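Local coordinates for outer membrane protein Omp121 (Bacteroides thetaiotaomicron, PDB 5FQ8) that probably works as a TonB-dependent outer-membrane transporter that imports a nutrient through its beta barrel together with lipoprotein partners, and binds calcium and magnesium ions, at residues 69-74 with 86-91; 96-101 with 957-962; 232-237 with 351-356. One frame throughout, in Å; residues are numbered along the deposited sequence.

In the fold
Contacts 1 and 2 lie near the centre of the molecule, their centres 10 Å apart, whereas contact 3 faces a lipoprotein partner, its centre about 51 Å from that of contact 1 and about 47 Å from that of contact 2. Contact 1 is buried and internal to the plug: two strands of one hairpin, held by backbone bonds and aliphatic packing. Contact 2 is partly buried and joins a plug loop to a distant loop near the end of the chain through a carboxylate ringed by N-H donors. The two meet where Q99 of contact 2 reaches the hairpin strand of contact 1. Contact 3, buried although peripheral, combines a salt bridge with an aromatic face covered by a lysine chain.

Contact 1 of 3, residues 69-74 with 86-91; sequences AGVQIS and VIIRGV
V86 and I73 sit opposite each other as a non-hydrogen-bonded pair of a beta hairpin, whose strands 71-74 and 86-88 run antiparallel at 167°. The valine can be followed outward. Its CB lies 4.2 Å from CG1 of I73. With CG1 anti to the backbone N (chi1 175°), the two methyls divide the work: CG2 comes within 3.6 Å of I73 CG1, while CG1 also reaches across to V71, 4.0 Å from that residue's CG1. V71 in turn lays its CG2 beside I88 CG1, again at 4.0 Å. These four side chains lie side by side on one face of the hairpin, and beta-branched residues suit it, being apolar and at ease in extended backbone.

Between the V71-I88 and I73-V86 pairs, Q72 and I87 form the hydrogen-bonded pair and point to the other face. Q72 N gives a nearly straight bond of 2.8 Å to I87 O, and I87 N returns one of 3.0 Å to Q72 O. On their face the extended glutamine runs alongside the isoleucine, NE2 3.8 Å from CD1. Where the strands end, R89 N binds G70 O at 3.1 Å; G70 has a positive phi (77°), easy for a residue without a side chain.

V71 and I88 pack on I143 of strand 138-144, also in the plug. Toward the barrel, R89 forms salt bridges with E647 and E649 of strand 643-656 and with E703 of strand 697-712, while R824 of strand 815-825 bonds to S74 OG and I73 O, so opposite ends of the hairpin are tied to barrel strands.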
loop_
_atom_site.group_PDB
_atom_site.type_symbol
_atom_site.label_atom_id
_atom_site.label_comp_id
_atom_site.label_asym_id
_atom_site.label_seq_id
_atom_site.Cartn_x
_atom_site.Cartn_y
_atom_site.Cartn_z
ATOM N N ALA B 69 -4.451 44.562 -15.254
ATOM C CA ALA B 69 -5.614 44.296 -16.081
ATOM C C ALA B 69 -5.439 42.993 -16.831
ATOM O O ALA B 69 -4.366 42.707 -17.362
ATOM C CB ALA B 69 -5.842 45.442 -17.062
ATOM N N GLY B 70 -6.505 42.204 -16.869
ATOM C CA GLY B 70 -6.521 40.956 -17.604
ATOM C C GLY B 70 -5.807 39.801 -16.948
ATOM O O GLY B 70 -5.670 38.750 -17.578
ATOM N N VAL B 71 -5.341 39.964 -15.715
ATOM C CA VAL B 71 -4.593 38.937 -15.007
ATOM C C VAL B 71 -5.373 38.620 -13.738
ATOM O O VAL B 71 -5.299 39.349 -12.743
ATOM C CB VAL B 71 -3.156 39.371 -14.703
ATOM C CG1 VAL B 71 -2.416 38.258 -13.985
ATOM C CG2 VAL B 71 -2.435 39.716 -15.983
ATOM N N GLN B 72 -6.121 37.529 -13.770
ATOM C CA GLN B 72 -7.040 37.171 -12.693
ATOM C C GLN B 72 -6.301 36.265 -11.724
ATOM O O GLN B 72 -6.104 35.081 -11.991
ATOM C CB GLN B 72 -8.282 36.507 -13.276
ATOM C CG GLN B 72 -9.211 35.851 -12.281
ATOM C CD GLN B 72 -10.333 35.103 -12.975
ATOM O OE1 GLN B 72 -11.005 35.642 -13.833
ATOM N NE2 GLN B 72 -10.520 33.847 -12.618
ATOM N N ILE B 73 -5.883 36.820 -10.596
ATOM C CA ILE B 73 -5.058 36.110 -9.631
ATOM C C ILE B 73 -5.881 35.869 -8.385
ATOM O O ILE B 73 -6.482 36.797 -7.845
ATOM C CB ILE B 73 -3.777 36.894 -9.310
ATOM C CG1 ILE B 73 -2.887 36.939 -10.535
ATOM C CG2 ILE B 73 -3.055 36.298 -8.116
ATOM C CD1 ILE B 73 -1.776 37.895 -10.394
ATOM N N SER B 74 -5.917 34.623 -7.935
ATOM C CA SER B 74 -6.718 34.262 -6.777
ATOM C C SER B 74 -6.040 33.141 -6.009
ATOM O O SER B 74 -5.354 32.298 -6.591
ATOM C CB SER B 74 -8.128 33.831 -7.183
ATOM O OG SER B 74 -8.823 34.852 -7.864
ATOM N N VAL B 86 -3.793 31.849 -11.489
ATOM C CA VAL B 86 -3.443 32.990 -12.324
ATOM C C VAL B 86 -3.941 32.677 -13.720
ATOM O O VAL B 86 -3.346 31.860 -14.423
ATOM C CB VAL B 86 -1.933 33.275 -12.351
ATOM C CG1 VAL B 86 -1.636 34.375 -13.326
ATOM C CG2 VAL B 86 -1.453 33.694 -11.010
ATOM N N ILE B 87 -5.013 33.332 -14.131
ATOM C CA ILE B 87 -5.618 33.112 -15.436
ATOM C C ILE B 87 -5.542 34.412 -16.219
ATOM O O ILE B 87 -5.890 35.478 -15.703
ATOM C CB ILE B 87 -7.069 32.612 -15.307
ATOM C CG1 ILE B 87 -7.128 31.404 -14.386
ATOM C CG2 ILE B 87 -7.592 32.198 -16.642
ATOM C CD1 ILE B 87 -8.508 30.990 -14.065
ATOM N N ILE B 88 -5.072 34.328 -17.451
ATOM C CA ILE B 88 -4.758 35.503 -18.244
ATOM C C ILE B 88 -5.660 35.501 -19.456
ATOM O O ILE B 88 -5.544 34.626 -20.318
ATOM C CB ILE B 88 -3.279 35.545 -18.648
ATOM C CG1 ILE B 88 -2.421 35.954 -17.461
ATOM C CG2 ILE B 88 -3.056 36.502 -19.789
ATOM C CD1 ILE B 88 -1.034 36.271 -17.843
ATOM N N ARG B 89 -6.555 36.482 -19.515
ATOM C CA ARG B 89 -7.522 36.623 -20.596
ATOM C C ARG B 89 -8.404 35.382 -20.699
ATOM O O ARG B 89 -8.584 34.796 -21.766
ATOM C CB ARG B 89 -6.818 36.942 -21.916
ATOM C CG ARG B 89 -6.243 38.349 -21.927
ATOM C CD ARG B 89 -5.558 38.718 -23.221
ATOM N NE ARG B 89 -5.113 40.106 -23.228
ATOM C CZ ARG B 89 -4.494 40.682 -24.251
ATOM N NH1 ARG B 89 -4.248 39.991 -25.344
ATOM N NH2 ARG B 89 -4.121 41.947 -24.180
ATOM N N GLY B 90 -8.958 34.986 -19.559
ATOM C CA GLY B 90 -9.929 33.912 -19.509
ATOM C C GLY B 90 -9.351 32.519 -19.698
ATOM O O GLY B 90 -8.153 32.300 -19.851
ATOM N N VAL B 91 -10.264 31.558 -19.691
ATOM C CA VAL B 91 -9.938 30.146 -19.836
ATOM C C VAL B 91 -9.967 29.782 -21.311
ATOM O O VAL B 91 -10.979 29.970 -21.982
ATOM C CB VAL B 91 -10.917 29.277 -19.040
ATOM C CG1 VAL B 91 -10.789 27.854 -19.442
ATOM C CG2 VAL B 91 -10.679 29.427 -17.568
#

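Contact 2 of 3, residues 96-101 with 957-962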
loop_
_atom_site.group_PDB
_atom_site.type_symbol
_atom_site.label_atom_id
_atom_site.label_comp_id
_atom_site.label_asym_id
_atom_site.label_seq_id
_atom_site.Cartn_x
_atom_site.Cartn_y
_atom_site.Cartn_z
ATOM N N GLY B 96 -7.053 21.097 -18.776
ATOM C CA GLY B 96 -7.386 22.094 -17.768
ATOM C C GLY B 96 -6.158 22.882 -17.339
ATOM O O GLY B 96 -5.854 23.015 -16.155
ATOM N N THR B 97 -5.434 23.396 -18.324
ATOM C CA THR B 97 -4.157 24.062 -18.102
ATOM C C THR B 97 -4.281 25.514 -18.540
ATOM O O THR B 97 -4.140 25.825 -19.726
ATOM C CB THR B 97 -3.049 23.367 -18.871
ATOM O OG1 THR B 97 -3.053 21.969 -18.565
ATOM C CG2 THR B 97 -1.709 23.978 -18.497
ATOM N N ASN B 98 -4.532 26.411 -17.593
ATOM C CA ASN B 98 -4.686 27.811 -17.943
ATOM C C ASN B 98 -3.700 28.734 -17.261
ATOM O O ASN B 98 -3.776 29.943 -17.464
ATOM C CB ASN B 98 -6.104 28.291 -17.630
ATOM C CG ASN B 98 -7.136 27.578 -18.437
ATOM O OD1 ASN B 98 -7.496 28.006 -19.523
ATOM N ND2 ASN B 98 -7.611 26.473 -17.918
ATOM N N GLN B 99 -2.804 28.221 -16.444
ATOM C CA GLN B 99 -1.793 29.079 -15.872
ATOM C C GLN B 99 -0.842 29.540 -16.966
ATOM O O GLN B 99 -0.612 28.818 -17.934
ATOM C CB GLN B 99 -1.023 28.343 -14.796
ATOM C CG GLN B 99 -1.882 27.437 -13.975
ATOM C CD GLN B 99 -2.839 28.192 -13.111
ATOM O OE1 GLN B 99 -2.433 28.978 -12.281
ATOM N NE2 GLN B 99 -4.116 27.960 -13.299
ATOM N N PRO B 100 -0.292 30.742 -16.841
ATOM C CA PRO B 100 0.744 31.182 -17.773
ATOM C C PRO B 100 2.072 30.485 -17.524
ATOM O O PRO B 100 2.362 29.972 -16.440
ATOM C CB PRO B 100 0.853 32.676 -17.477
ATOM C CG PRO B 100 0.473 32.775 -16.066
ATOM C CD PRO B 100 -0.619 31.793 -15.869
ATOM N N LEU B 101 2.890 30.481 -18.562
ATOM C CA LEU B 101 4.227 29.923 -18.467
ATOM C C LEU B 101 5.102 30.848 -17.637
ATOM O O LEU B 101 5.427 31.954 -18.073
ATOM C CB LEU B 101 4.813 29.742 -19.858
ATOM C CG LEU B 101 6.280 29.360 -19.864
ATOM C CD1 LEU B 101 6.440 28.022 -19.199
ATOM C CD2 LEU B 101 6.770 29.315 -21.270
ATOM N N GLY B 957 -9.037 23.054 -6.727
ATOM C CA GLY B 957 -7.789 23.413 -7.358
ATOM C C GLY B 957 -7.732 24.829 -7.887
ATOM O O GLY B 957 -8.664 25.624 -7.786
ATOM N N ASN B 958 -6.591 25.146 -8.473
ATOM C CA ASN B 958 -6.301 26.500 -8.895
ATOM C C ASN B 958 -6.516 26.715 -10.375
ATOM O O ASN B 958 -5.993 27.682 -10.918
ATOM C CB ASN B 958 -4.863 26.840 -8.542
ATOM C CG ASN B 958 -3.873 26.081 -9.385
ATOM O OD1 ASN B 958 -4.145 24.986 -9.831
ATOM N ND2 ASN B 958 -2.718 26.667 -9.610
ATOM N N ASP B 959 -7.230 25.828 -11.057
ATOM C CA ASP B 959 -7.487 26.098 -12.460
ATOM C C ASP B 959 -8.979 26.072 -12.750
ATOM O O ASP B 959 -9.786 26.478 -11.909
ATOM C CB ASP B 959 -6.739 25.114 -13.347
ATOM C CG ASP B 959 -6.412 25.703 -14.684
ATOM O OD1 ASP B 959 -7.344 25.908 -15.467
ATOM O OD2 ASP B 959 -5.239 25.995 -14.962
ATOM N N LEU B 960 -9.353 25.606 -13.940
ATOM C CA LEU B 960 -10.746 25.676 -14.367
ATOM C C LEU B 960 -11.678 24.939 -13.420
ATOM O O LEU B 960 -12.692 25.487 -12.990
ATOM C CB LEU B 960 -10.887 25.120 -15.773
ATOM C CG LEU B 960 -12.341 25.159 -16.187
ATOM C CD1 LEU B 960 -12.698 26.575 -16.397
ATOM C CD2 LEU B 960 -12.508 24.405 -17.452
ATOM N N GLU B 961 -11.358 23.694 -13.079
ATOM C CA GLU B 961 -12.294 22.927 -12.269
ATOM C C GLU B 961 -12.496 23.548 -10.903
ATOM O O GLU B 961 -13.501 23.263 -10.258
ATOM C CB GLU B 961 -11.829 21.489 -12.112
ATOM C CG GLU B 961 -11.900 20.668 -13.390
ATOM C CD GLU B 961 -11.312 19.295 -13.254
ATOM O OE1 GLU B 961 -11.227 18.789 -12.124
ATOM O OE2 GLU B 961 -10.920 18.731 -14.286
ATOM N N GLY B 962 -11.584 24.408 -10.462
ATOM C CA GLY B 962 -11.782 25.081 -9.197
ATOM C C GLY B 962 -12.912 26.089 -9.227
ATOM O O GLY B 962 -13.505 26.401 -8.188
#
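G96 and N98 come up to L960 and D959 without strand pairing, the end-to-end directions of the touching parts 129° apart and the CA atoms of G96 and L960 6.0 Å apart. The D959 carboxylate reaches across to segment 96-101 and accepts four N-H groups. N98 grips both of its oxygens: the backbone N reaches OD2 at 2.8 Å on the syn side, and ND2 uses the syn lone pair of OD1. This works because N98 CG sits beside its own backbone N (chi1 -63°), putting the two donors next to each other. Q99, bent at chi2, brings NE2 2.8 Å from D959 OD2, descending from well above the carboxylate plane; a weak second bond goes from NE2 to N958 O. L960 N takes the anti lone pair of OD1. An aspartate suits such a place, since its short carboxylate accepts at both oxygens, and the ring of donors would tend to stabilise its charge.

N98 OD1 binds S93 N, and Q99 OE1 probably accepts from V86 N, which would steady both amides. Residues 96-101 lead from strand 84-88 into strand 101-103, tying the plug to a loop that follows barrel strand 928-941; there L960 packs on I744 of strand 741-746.

Contact 3 of 3, residues 232-237 with 351-356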
loop_
_atom_site.group_PDB
_atom_site.type_symbol
_atom_site.label_atom_id
_atom_site.label_comp_id
_atom_site.label_asym_id
_atom_site.label_seq_id
_atom_site.Cartn_x
_atom_site.Cartn_y
_atom_site.Cartn_z
ATOM N N SER B 232 -25.148 10.338 34.137
ATOM C CA SER B 232 -25.090 11.773 34.333
ATOM C C SER B 232 -25.138 12.445 32.977
ATOM O O SER B 232 -24.717 11.872 31.971
ATOM C CB SER B 232 -23.828 12.188 35.072
ATOM O OG SER B 232 -22.718 12.187 34.197
ATOM N N GLN B 233 -25.656 13.667 32.958
ATOM C CA GLN B 233 -25.813 14.412 31.722
ATOM C C GLN B 233 -25.576 15.885 32.014
ATOM O O GLN B 233 -25.722 16.339 33.150
ATOM C CB GLN B 233 -27.198 14.170 31.137
ATOM C CG GLN B 233 -27.400 14.614 29.725
ATOM C CD GLN B 233 -28.813 14.370 29.291
ATOM O OE1 GLN B 233 -29.650 13.994 30.101
ATOM N NE2 GLN B 233 -29.091 14.562 28.013
ATOM N N LYS B 234 -25.194 16.634 30.988
ATOM C CA LYS B 234 -24.967 18.061 31.171
ATOM C C LYS B 234 -26.269 18.839 31.041
ATOM O O LYS B 234 -27.167 18.476 30.280
ATOM C CB LYS B 234 -23.937 18.596 30.178
ATOM C CG LYS B 234 -22.506 18.424 30.636
ATOM C CD LYS B 234 -21.522 18.941 29.614
ATOM C CE LYS B 234 -20.095 18.794 30.091
ATOM N NZ LYS B 234 -19.138 19.443 29.160
ATOM N N LEU B 235 -26.345 19.934 31.791
ATOM C CA LEU B 235 -27.541 20.748 31.946
ATOM C C LEU B 235 -27.123 22.207 31.923
ATOM O O LEU B 235 -26.244 22.603 32.688
ATOM C CB LEU B 235 -28.241 20.413 33.258
ATOM C CG LEU B 235 -29.477 21.189 33.651
ATOM C CD1 LEU B 235 -30.617 20.723 32.814
ATOM C CD2 LEU B 235 -29.752 20.923 35.096
ATOM N N LYS B 236 -27.746 22.996 31.056
ATOM C CA LYS B 236 -27.294 24.346 30.772
ATOM C C LYS B 236 -28.499 25.211 30.446
ATOM O O LYS B 236 -29.536 24.701 30.013
ATOM C CB LYS B 236 -26.302 24.361 29.604
ATOM C CG LYS B 236 -26.915 24.603 28.262
ATOM C CD LYS B 236 -25.848 24.551 27.202
ATOM C CE LYS B 236 -26.392 24.975 25.859
ATOM N NZ LYS B 236 -27.892 25.032 25.822
ATOM N N PRO B 237 -28.392 26.522 30.627
ATOM C CA PRO B 237 -29.493 27.399 30.237
ATOM C C PRO B 237 -29.621 27.464 28.727
ATOM O O PRO B 237 -28.630 27.566 28.000
ATOM C CB PRO B 237 -29.088 28.755 30.823
ATOM C CG PRO B 237 -27.998 28.469 31.782
ATOM C CD PRO B 237 -27.303 27.276 31.262
ATOM N N ASP B 351 -12.663 15.619 29.999
ATOM C CA ASP B 351 -14.096 15.687 30.227
ATOM C C ASP B 351 -14.747 14.555 29.436
ATOM O O ASP B 351 -14.826 14.622 28.201
ATOM C CB ASP B 351 -14.632 17.052 29.810
ATOM C CG ASP B 351 -16.076 17.249 30.165
ATOM O OD1 ASP B 351 -16.649 16.419 30.893
ATOM O OD2 ASP B 351 -16.637 18.257 29.720
ATOM N N PRO B 352 -15.205 13.503 30.100
ATOM C CA PRO B 352 -15.726 12.344 29.371
ATOM C C PRO B 352 -16.713 12.704 28.300
ATOM O O PRO B 352 -16.674 12.119 27.214
ATOM C CB PRO B 352 -16.384 11.513 30.483
ATOM C CG PRO B 352 -16.578 12.452 31.617
ATOM C CD PRO B 352 -15.428 13.380 31.542
ATOM N N PHE B 353 -17.561 13.700 28.552
ATOM C CA PHE B 353 -18.575 14.081 27.587
ATOM C C PHE B 353 -18.002 14.578 26.273
ATOM O O PHE B 353 -18.770 14.765 25.330
ATOM C CB PHE B 353 -19.466 15.167 28.149
ATOM C CG PHE B 353 -20.307 14.738 29.305
ATOM C CD1 PHE B 353 -21.549 14.189 29.097
ATOM C CD2 PHE B 353 -19.882 14.938 30.596
ATOM C CE1 PHE B 353 -22.339 13.821 30.151
ATOM C CE2 PHE B 353 -20.666 14.573 31.660
ATOM C CZ PHE B 353 -21.900 14.013 31.440
ATOM N N ASN B 354 -16.695 14.822 26.183
ATOM C CA ASN B 354 -16.095 15.241 24.926
ATOM C C ASN B 354 -15.377 14.117 24.219
ATOM O O ASN B 354 -14.950 14.304 23.075
ATOM C CB ASN B 354 -15.075 16.361 25.128
ATOM C CG ASN B 354 -15.669 17.601 25.691
ATOM O OD1 ASN B 354 -16.809 17.936 25.442
ATOM N ND2 ASN B 354 -14.886 18.302 26.469
ATOM N N THR B 355 -15.201 12.985 24.890
ATOM C CA THR B 355 -14.557 11.841 24.283
ATOM C C THR B 355 -15.418 11.370 23.119
ATOM O O THR B 355 -16.629 11.581 23.125
ATOM C CB THR B 355 -14.367 10.744 25.320
ATOM N N PRO B 356 -14.823 10.773 22.092
ATOM C CA PRO B 356 -15.586 10.493 20.868
ATOM C C PRO B 356 -16.824 9.664 21.086
ATOM O O PRO B 356 -17.785 9.787 20.324
ATOM C CB PRO B 356 -14.570 9.746 20.005
ATOM C CG PRO B 356 -13.272 10.217 20.473
ATOM C CD PRO B 356 -13.415 10.392 21.946
#
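The F353 ring carries the K234 side chain over one face: CG stands 4.3 Å from the ring centroid and only 6° off the normal, a clear CH-pi contact. At the ring's edge, near its plane, S232 OG lies 3.4 Å from CZ, its hydroxyl bonded to Y229 O, and D351 OD1 also lies at the edge. Q233 CA approaches CE1 obliquely.

With its chain extended beyond CG, K234 carries its methylenes past the phenylalanine, CE 3.9 Å from CD2, and the ammonium emerges at D351. There NZ meets the syn lone pair of OD2 at 2.8 Å in a salt bridge. Lysine suits the place because one chain offers both a greasy stem for the ring and a charge for the acid. Replacing the lysine with an alanine would probably leave D351 without its cationic mate and strip the methylenes from the ring face. The acid also opens a 3-10 turn, with N354 N bonded to D351 O at 2.8 Å; F353, within that turn, has its CB directed toward the strand.

Strand 232-237 pairs with 222-225 and 227-229, and residues 232-235 also pair antiparallel with a strand of the neighbouring BT_2262 lipoprotein chain, so the sheet continues across the interface. K234 packs on W225 of strand 222-225, and F353 on Y229 of strand 227-229; the loop 351-356, lying between helices 330-335 and 368-374, thus backs an intermolecular sheet.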